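Local coordinates for protein lysyl oxidase (Pichia pastoris, PDB 1W7C) that probably oxidises primary amines, including peptidyl lysine, with a copper ion and a topaquinone cofactor made from one of its own tyrosines, at residues Leu261-Ile266 with Asn659-Thr664; Gly485-His490 with His653-Ser658. One frame throughout, in Å; residues are numbered along the deposited sequence.

Interaction 1. Residues Leu261-Ile266 with Asn659-Thr664; sequences LDWTVI and NDLPNT. With NAG (2-acetamido-2-deoxy-beta-D-glucopyranose), chain S.
The backbones of Leu261-Ile266 and Asn659-Thr664 come closest at Thr264 and Pro662, whose CA atoms lie 4.9 Å apart, and no hydrogen bond joins them. A short 3-10 turn, residues 262-264, meets a loop that follows another 3-10 turn and holds a cis peptide bond before Pro662; this joins the loop between helix 238-246 and strand 284-286 to the loop between strands 642-654 and 670-678 of this copper/topaquinone oxidase. The pyrrolidine of Pro662 fits against a row of carbonyl oxygens: its CB touches Trp263 O and Thr264 O, and its CG reaches Val265 O at 3.4 Å. Beyond it, Ile266 crosses the amide of Asn663, with CD1 3.5 Å from Asn663 OD1. Ile266 CG1 stands anti to its own carbonyl carbon (chi1 -61°), which carries CD1 over to that amide. ND2 of Asn663 turns back to Pro662 O with a nearly straight hydrogen bond (N-H...O 175°), although ND2 lies 46° out of the carbonyl plane. Leu661 CD2 lies at the edge of the Trp263 indole, near its plane, 4.4 Å from CZ3, while Thr264 CG2 sits over the indole face. Arg687 of the second subunit packs on Pro662 and hydrogen-bonds through NH1 to Ile266 O, placing the contact at the dimer interface. Leu261 O accepts both Thr264 N and Thr264 OG1. On the glycan side, NAG O3 donates to Asp262 OD2 at 2.6 Å.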
ATOM      1  N   LEU A 261      24.720   7.546  25.599  1.00 23.64           N
ATOM      2  CA  LEU A 261      23.382   7.082  25.212  1.00 21.91           C
ATOM      3  C   LEU A 261      22.658   8.057  24.263  1.00 21.85           C
ATOM      4  O   LEU A 261      21.444   7.974  24.071  1.00 22.21           O
ATOM      5  CB  LEU A 261      22.524   6.829  26.468  1.00 23.85           C
ATOM      6  CG  LEU A 261      23.051   5.707  27.377  1.00 25.45           C
ATOM      7  CD1 LEU A 261      22.239   5.617  28.654  1.00 27.97           C
ATOM      8  CD2 LEU A 261      23.056   4.373  26.638  1.00 25.33           C
ATOM      9  N   ASP A 262      23.392   8.959  23.638  1.00 21.88           N
ATOM     10  CA  ASP A 262      22.754   9.903  22.730  1.00 24.06           C
ATOM     11  C   ASP A 262      22.060   9.216  21.543  1.00 20.14           C
ATOM     12  O   ASP A 262      21.123   9.782  20.967  1.00 20.27           O
ATOM     13  CB  ASP A 262      23.768  10.928  22.226  1.00 28.30           C
ATOM     14  CG  ASP A 262      24.205  11.915  23.309  1.00 35.29           C
ATOM     15  OD1 ASP A 262      23.582  11.987  24.407  1.00 44.37           O
ATOM     16  OD2 ASP A 262      25.166  12.691  23.137  1.00 46.48           O
ATOM     17  N   TRP A 263      22.542   8.032  21.169  1.00 20.75           N
ATOM     18  CA  TRP A 263      21.955   7.205  20.107  1.00 18.28           C
ATOM     19  C   TRP A 263      20.522   6.743  20.426  1.00 18.43           C
ATOM     20  O   TRP A 263      19.826   6.214  19.549  1.00 18.46           O
ATOM     21  CB  TRP A 263      22.871   6.029  19.799  1.00 18.51           C
ATOM     22  CG  TRP A 263      23.101   5.110  20.951  1.00 18.78           C
ATOM     23  CD1 TRP A 263      24.028   5.243  21.939  1.00 22.34           C
ATOM     24  CD2 TRP A 263      22.372   3.905  21.256  1.00 17.62           C
ATOM     25  NE1 TRP A 263      23.924   4.209  22.837  1.00 20.13           N
ATOM     26  CE2 TRP A 263      22.919   3.371  22.436  1.00 19.23           C
ATOM     27  CE3 TRP A 263      21.307   3.230  20.653  1.00 18.69           C
ATOM     28  CZ2 TRP A 263      22.454   2.199  23.017  1.00 18.57           C
ATOM     29  CZ3 TRP A 263      20.860   2.052  21.216  1.00 19.24           C
ATOM     30  CH2 TRP A 263      21.429   1.546  22.390  1.00 20.50           C
ATOM     31  N   THR A 264      20.097   6.871  21.686  1.00 17.58           N
ATOM     32  CA  THR A 264      18.727   6.524  22.064  1.00 17.44           C
ATOM     33  C   THR A 264      17.753   7.701  21.950  1.00 16.49           C
ATOM     34  O   THR A 264      16.559   7.512  22.188  1.00 18.64           O
ATOM     35  CB  THR A 264      18.652   5.980  23.505  1.00 18.49           C
ATOM     36  OG1 THR A 264      18.869   7.045  24.435  1.00 19.58           O
ATOM     37  CG2 THR A 264      19.697   4.856  23.785  1.00 19.45           C
ATOM     38  N   VAL A 265      18.242   8.913  21.664  1.00 18.18           N
ATOM     39  CA  VAL A 265      17.427  10.126  21.707  1.00 17.58           C
ATOM     40  C   VAL A 265      16.699  10.412  20.398  1.00 18.76           C
ATOM     41  O   VAL A 265      17.300  10.469  19.323  1.00 18.49           O
ATOM     42  CB  VAL A 265      18.311  11.345  22.106  1.00 18.38           C
ATOM     43  CG1 VAL A 265      17.502  12.613  22.093  1.00 20.38           C
ATOM     44  CG2 VAL A 265      18.950  11.104  23.474  1.00 21.88           C
ATOM     45  N   ILE A 266      15.390  10.618  20.501  1.00 18.62           N
ATOM     46  CA  ILE A 266      14.556  10.800  19.317  1.00 19.96           C
ATOM     47  C   ILE A 266      14.642  12.198  18.720  1.00 20.39           C
ATOM     48  O   ILE A 266      14.765  12.360  17.528  1.00 18.88           O
ATOM     49  CB  ILE A 266      13.081  10.476  19.639  1.00 19.49           C
ATOM     50  CG1 ILE A 266      12.884   9.040  20.080  1.00 18.09           C
ATOM     51  CG2 ILE A 266      12.179  10.785  18.416  1.00 21.11           C
ATOM     52  CD1 ILE A 266      11.581   8.869  20.799  1.00 22.87           C
ATOM     53  N   ASN A 659      17.593   1.329  10.745  1.00 15.67           N
ATOM     54  CA  ASN A 659      16.487   2.249  10.456  1.00 14.61           C
ATOM     55  C   ASN A 659      15.405   2.225  11.507  1.00 14.06           C
ATOM     56  O   ASN A 659      14.395   2.900  11.335  1.00 15.74           O
ATOM     57  CB  ASN A 659      15.911   2.015   9.036  1.00 14.35           C
ATOM     58  CG  ASN A 659      15.858   3.290   8.234  1.00 14.21           C
ATOM     59  OD1 ASN A 659      16.842   4.064   8.226  1.00 15.99           O
ATOM     60  ND2 ASN A 659      14.730   3.564   7.584  1.00 15.61           N
ATOM     61  N   ASP A 660      15.636   1.473  12.599  1.00 14.81           N
ATOM     62  CA  ASP A 660      14.785   1.431  13.776  1.00 14.62           C
ATOM     63  C   ASP A 660      15.415   2.089  15.024  1.00 13.80           C
ATOM     64  O   ASP A 660      14.834   2.015  16.092  1.00 16.62           O
ATOM     65  CB  ASP A 660      14.405  -0.009  14.073  1.00 16.13           C
ATOM     66  CG  ASP A 660      13.604  -0.629  12.978  1.00 14.53           C
ATOM     67  OD1 ASP A 660      12.359  -0.417  12.985  1.00 16.02           O
ATOM     68  OD2 ASP A 660      14.150  -1.290  12.084  1.00 16.49           O
ATOM     69  N   LEU A 661      16.588   2.700  14.873  1.00 15.07           N
ATOM     70  CA  LEU A 661      17.248   3.411  15.973  1.00 15.78           C
ATOM     71  C   LEU A 661      17.381   4.883  15.655  1.00 15.51           C
ATOM     72  O   LEU A 661      17.902   5.208  14.595  1.00 17.09           O
ATOM     73  CB  LEU A 661      18.636   2.838  16.271  1.00 17.06           C
ATOM     74  CG  LEU A 661      18.692   1.406  16.805  1.00 17.26           C
ATOM     75  CD1 LEU A 661      20.163   0.987  16.924  1.00 20.01           C
ATOM     76  CD2 LEU A 661      17.917   1.267  18.096  1.00 19.00           C
ATOM     77  N   PRO A 662      16.950   5.787  16.529  1.00 15.80           N
ATOM     78  CA  PRO A 662      16.403   5.501  17.861  1.00 15.54           C
ATOM     79  C   PRO A 662      14.989   4.942  17.907  1.00 16.36           C
ATOM     80  O   PRO A 662      14.628   4.351  18.921  1.00 16.54           O
ATOM     81  CB  PRO A 662      16.471   6.859  18.562  1.00 17.35           C
ATOM     82  CG  PRO A 662      16.299   7.847  17.438  1.00 16.85           C
ATOM     83  CD  PRO A 662      17.068   7.223  16.278  1.00 16.36           C
ATOM     84  N   ASN A 663      14.228   5.099  16.828  1.00 15.40           N
ATOM     85  CA  ASN A 663      12.834   4.634  16.779  1.00 14.33           C
ATOM     86  C   ASN A 663      12.523   4.018  15.423  1.00 15.00           C
ATOM     87  O   ASN A 663      13.118   4.366  14.402  1.00 15.75           O
ATOM     88  CB  ASN A 663      11.837   5.790  16.943  1.00 15.26           C
ATOM     89  CG  ASN A 663      11.302   6.012  18.365  1.00 17.07           C
ATOM     90  OD1 ASN A 663      10.227   6.595  18.494  1.00 19.51           O
ATOM     91  ND2 ASN A 663      12.014   5.583  19.400  1.00 16.52           N
ATOM     92  N   THR A 664      11.549   3.113  15.425  1.00 15.67           N
ATOM     93  CA  THR A 664      10.905   2.633  14.222  1.00 15.02           C
ATOM     94  C   THR A 664      10.114   3.766  13.573  1.00 16.29           C
ATOM     95  O   THR A 664       9.620   4.652  14.237  1.00 18.06           O
ATOM     96  CB  THR A 664       9.972   1.479  14.630  1.00 16.02           C
ATOM     97  OG1 THR A 664      10.776   0.398  15.124  1.00 17.32           O
ATOM     98  CG2 THR A 664       9.180   0.936  13.468  1.00 16.15           C
TER
HETATM   99  C1  NAG S 817      24.396  16.257  19.556  1.00 62.66           C
HETATM  100  C2  NAG S 817      24.554  14.848  20.175  1.00 74.61           C
HETATM  101  C3  NAG S 817      26.005  14.474  20.555  1.00 63.42           C
HETATM  102  C4  NAG S 817      27.034  15.012  19.554  1.00 84.28           C
HETATM  103  C5  NAG S 817      26.737  16.474  19.220  1.00 66.37           C
HETATM  104  C6  NAG S 817      27.732  17.052  18.220  1.00 73.65           C
HETATM  105  C7  NAG S 817      22.501  14.134  21.371  1.00 88.11           C
HETATM  106  C8  NAG S 817      21.722  14.224  22.657  1.00 84.63           C
HETATM  107  N2  NAG S 817      23.697  14.745  21.355  1.00 68.91           N
HETATM  108  O3  NAG S 817      26.191  13.059  20.741  1.00 43.09           O
HETATM  109  O4  NAG S 817      28.335  14.897  20.095  1.00 86.63           O
HETATM  110  O5  NAG S 817      25.445  16.557  18.654  1.00 73.81           O
HETATM  111  O6  NAG S 817      27.567  16.404  16.977  1.00 69.65           O
HETATM  112  O7  NAG S 817      22.021  13.517  20.415  1.00 88.15           O

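Interaction 2. Residues Gly485-His490 with His653-Ser658; sequences GSFHDH and HHLPNS. With CU (copper (II) ion), chain C.
The His488 imidazole carries His654 CB over one face, 3.7 Å from its centroid, with Pro656 CG and Ser486 O at its edge; Pro656 CG also lies over a face of the His654 ring, and Tyr344 stacks on His488. His490 turns its edge to His654 ND1. Copper is bound at 2.0 Å by His488 NE2, His490 NE2 and His654 ND1, with a water at 2.2 Å: the three-histidine site of copper amine oxidases. In the strands that carry the ligands, His488 and His654 form an antiparallel hydrogen-bonded pair. His488 ND1 donates to Ser486 O in the ring plane (3.0 Å), which, with the copper bond at NE2, helps fix the ring's rotation. The next pair, Asp489 and His653, points to the other face of the sheet, where His653 ND1 gives a 2.6 Å bond to Asp489 OD1, met 43° above the carboxylate plane. Replacing this aspartate by an alanine is likely to leave His653 ND1 and Ile584 N without acceptors, with His653 then held at NE2 by Asn550 O of the second subunit. His654 NE2 donates to Asp660 OD1, so this ligand is held at both nitrogens, and the carboxylate would probably make its imidazole more electron-rich toward copper.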
ATOM      1  N   GLY A 485      18.494  -6.379  17.536  1.00 17.54           N
ATOM      2  CA  GLY A 485      17.117  -6.088  17.127  0.60 23.31           C
ATOM      3  C   GLY A 485      16.235  -7.342  17.126  0.60 31.99           C
ATOM      4  O   GLY A 485      15.972  -7.974  16.088  0.60 18.70           O
ATOM      5  N   SER A 486      15.750  -7.708  18.299  0.60 16.82           N
ATOM      6  CA  SER A 486      14.998  -8.945  18.439  0.60 18.95           C
ATOM      7  C   SER A 486      13.832  -9.091  17.441  0.60 19.34           C
ATOM      8  O   SER A 486      12.971  -8.259  17.313  0.60 19.24           O
ATOM      9  CB  SER A 486      14.459  -9.080  19.864  0.60 32.92           C
ATOM     10  OG  SER A 486      15.492  -9.426  20.767  0.60 20.54           O
ATOM     11  N   PHE A 487      13.778 -10.221  16.816  0.60 20.35           N
ATOM     12  CA  PHE A 487      12.774 -10.515  15.821  1.00 16.22           C
ATOM     13  C   PHE A 487      11.384 -10.773  16.403  1.00 16.01           C
ATOM     14  O   PHE A 487      11.249 -11.519  17.383  1.00 17.54           O
ATOM     15  CB  PHE A 487      13.330 -11.775  15.180  1.00 19.13           C
ATOM     16  CG  PHE A 487      12.564 -12.355  14.024  1.00 16.74           C
ATOM     17  CD1 PHE A 487      12.691 -13.726  13.749  1.00 20.41           C
ATOM     18  CD2 PHE A 487      11.871 -11.586  13.133  1.00 15.96           C
ATOM     19  CE1 PHE A 487      12.064 -14.292  12.661  1.00 27.24           C
ATOM     20  CE2 PHE A 487      11.236 -12.176  12.033  1.00 18.23           C
ATOM     21  CZ  PHE A 487      11.326 -13.507  11.816  1.00 23.00           C
ATOM     22  N   HIS A 488      10.355 -10.142  15.843  1.00 15.56           N
ATOM     23  CA  HIS A 488       9.012 -10.326  16.374  1.00 15.77           C
ATOM     24  C   HIS A 488       7.973 -10.154  15.296  1.00 14.63           C
ATOM     25  O   HIS A 488       8.214  -9.522  14.263  1.00 15.61           O
ATOM     26  CB  HIS A 488       8.742  -9.389  17.549  1.00 16.77           C
ATOM     27  CG  HIS A 488       8.920  -7.941  17.199  1.00 16.17           C
ATOM     28  ND1 HIS A 488      10.168  -7.360  17.077  1.00 18.45           N
ATOM     29  CD2 HIS A 488       8.021  -6.957  16.902  1.00 17.84           C
ATOM     30  CE1 HIS A 488      10.027  -6.088  16.723  1.00 20.84           C
ATOM     31  NE2 HIS A 488       8.736  -5.814  16.619  1.00 18.49           N
ATOM     32  N   ASP A 489       6.808 -10.758  15.533  1.00 13.68           N
ATOM     33  CA  ASP A 489       5.629 -10.539  14.734  1.00 14.08           C
ATOM     34  C   ASP A 489       4.662  -9.624  15.457  1.00 13.55           C
ATOM     35  O   ASP A 489       4.397  -9.804  16.644  1.00 15.03           O
ATOM     36  CB  ASP A 489       4.885 -11.855  14.475  1.00 14.42           C
ATOM     37  CG  ASP A 489       5.492 -12.687  13.376  1.00 14.31           C
ATOM     38  OD1 ASP A 489       6.265 -12.142  12.545  1.00 15.15           O
ATOM     39  OD2 ASP A 489       5.237 -13.898  13.306  1.00 14.85           O
ATOM     40  N   HIS A 490       4.156  -8.642  14.733  1.00 13.70           N
ATOM     41  CA  HIS A 490       2.958  -7.892  15.101  1.00 13.70           C
ATOM     42  C   HIS A 490       1.808  -8.510  14.306  1.00 14.35           C
ATOM     43  O   HIS A 490       1.936  -8.654  13.090  1.00 15.52           O
ATOM     44  CB  HIS A 490       3.061  -6.440  14.680  1.00 15.01           C
ATOM     45  CG  HIS A 490       4.169  -5.685  15.337  1.00 16.88           C
ATOM     46  ND1 HIS A 490       4.015  -5.030  16.538  1.00 19.23           N
ATOM     47  CD2 HIS A 490       5.420  -5.386  14.895  1.00 19.04           C
ATOM     48  CE1 HIS A 490       5.136  -4.392  16.828  1.00 19.91           C
ATOM     49  NE2 HIS A 490       6.009  -4.603  15.850  1.00 20.25           N
ATOM     50  N   HIS A 653       6.223  -8.811  10.011  1.00 13.66           N
ATOM     51  CA  HIS A 653       7.384  -9.517  10.533  1.00 13.20           C
ATOM     52  C   HIS A 653       8.504  -8.497  10.691  1.00 14.68           C
ATOM     53  O   HIS A 653       9.099  -8.051   9.701  1.00 18.49           O
ATOM     54  CB  HIS A 653       7.854 -10.592   9.565  1.00 13.90           C
ATOM     55  CG  HIS A 653       6.790 -11.544   9.120  1.00 13.98           C
ATOM     56  ND1 HIS A 653       5.947 -12.190   9.998  1.00 14.82           N
ATOM     57  CD2 HIS A 653       6.415 -11.925   7.880  1.00 14.16           C
ATOM     58  CE1 HIS A 653       5.125 -12.961   9.305  1.00 15.03           C
ATOM     59  NE2 HIS A 653       5.370 -12.796   8.015  1.00 14.51           N
ATOM     60  N   HIS A 654       8.791  -8.107  11.915  1.00 14.60           N
ATOM     61  CA  HIS A 654       9.687  -6.985  12.193  1.00 14.25           C
ATOM     62  C   HIS A 654      11.035  -7.524  12.644  1.00 14.78           C
ATOM     63  O   HIS A 654      11.155  -8.148  13.683  1.00 15.43           O
ATOM     64  CB  HIS A 654       9.078  -6.088  13.246  1.00 14.95           C
ATOM     65  CG  HIS A 654       9.716  -4.753  13.358  1.00 16.57           C
ATOM     66  ND1 HIS A 654       9.321  -3.834  14.306  1.00 17.07           N
ATOM     67  CD2 HIS A 654      10.624  -4.112  12.578  1.00 18.10           C
ATOM     68  CE1 HIS A 654      10.012  -2.712  14.155  1.00 16.41           C
ATOM     69  NE2 HIS A 654      10.814  -2.858  13.114  1.00 18.65           N
ATOM     70  N   LEU A 655      12.050  -7.233  11.830  1.00 15.73           N
ATOM     71  CA  LEU A 655      13.451  -7.569  12.079  1.00 16.93           C
ATOM     72  C   LEU A 655      14.182  -6.214  12.123  1.00 14.61           C
ATOM     73  O   LEU A 655      14.663  -5.698  11.085  1.00 16.25           O
ATOM     74  CB  LEU A 655      13.999  -8.441  10.952  1.00 16.89           C
ATOM     75  CG  LEU A 655      15.442  -8.900  11.195  1.00 17.95           C
ATOM     76  CD1 LEU A 655      15.524  -9.899  12.350  1.00 18.34           C
ATOM     77  CD2 LEU A 655      16.086  -9.495   9.940  1.00 19.68           C
ATOM     78  N   PRO A 656      14.225  -5.581  13.281  1.00 14.09           N
ATOM     79  CA  PRO A 656      14.766  -4.232  13.359  1.00 14.55           C
ATOM     80  C   PRO A 656      16.218  -4.137  12.896  1.00 15.74           C
ATOM     81  O   PRO A 656      17.021  -5.003  13.123  1.00 16.89           O
ATOM     82  CB  PRO A 656      14.621  -3.878  14.826  1.00 15.08           C
ATOM     83  CG  PRO A 656      13.403  -4.663  15.256  1.00 16.19           C
ATOM     84  CD  PRO A 656      13.598  -5.967  14.560  1.00 15.15           C
ATOM     85  N   ASN A 657      16.510  -3.024  12.244  1.00 15.60           N
ATOM     86  CA  ASN A 657      17.840  -2.712  11.754  1.00 15.09           C
ATOM     87  C   ASN A 657      18.209  -1.286  12.173  1.00 14.44           C
ATOM     88  O   ASN A 657      17.551  -0.687  13.032  1.00 14.78           O
ATOM     89  CB  ASN A 657      17.923  -2.972  10.230  1.00 14.24           C
ATOM     90  CG  ASN A 657      17.190  -1.956   9.393  1.00 14.99           C
ATOM     91  OD1 ASN A 657      17.756  -0.929   8.997  1.00 15.38           O
ATOM     92  ND2 ASN A 657      15.878  -2.197   9.149  1.00 16.96           N
ATOM     93  N   SER A 658      19.259  -0.720  11.578  1.00 15.62           N
ATOM     94  CA  SER A 658      19.646   0.664  11.871  1.00 15.17           C
ATOM     95  C   SER A 658      18.504   1.638  11.674  1.00 16.36           C
ATOM     96  O   SER A 658      18.426   2.655  12.375  1.00 15.61           O
ATOM     97  CB  SER A 658      20.814   1.062  10.977  1.00 17.63           C
ATOM     98  OG  SER A 658      20.444   1.084   9.614  1.00 16.24           O
TER
HETATM   99 CU    CU C 801       7.971  -4.136  15.778  1.00 20.69          CU
HETATM  100  O   HOH W   1       8.337  -2.788  17.487  1.00 33.71           O

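In the fold
Interactions 1 and 2 lie 15 Å apart, centre to centre, and share one continuous chain: residues 653-658 run straight into 659-664. Beyond the chain itself, several hydrogen bonds tie them: Asp660 OD1 to His654 NE2 at 2.9 Å, Asp660 OD2 to Asn657 N and Asn657 OD1 to Asn659 N. The loop of interaction 1 thus supplies the second-shell carboxylate of a copper ligand; Thr664 OG1, bonded to Asp660 OD1, packs against His654 CE1 at 3.3 Å. The side chain of Asn663 is about 11 Å from the copper, whereas in interaction 2 the His490 side chain is about 6 Å from that of Asp358, the predicted proton acceptor. Both contacts also touch the second subunit.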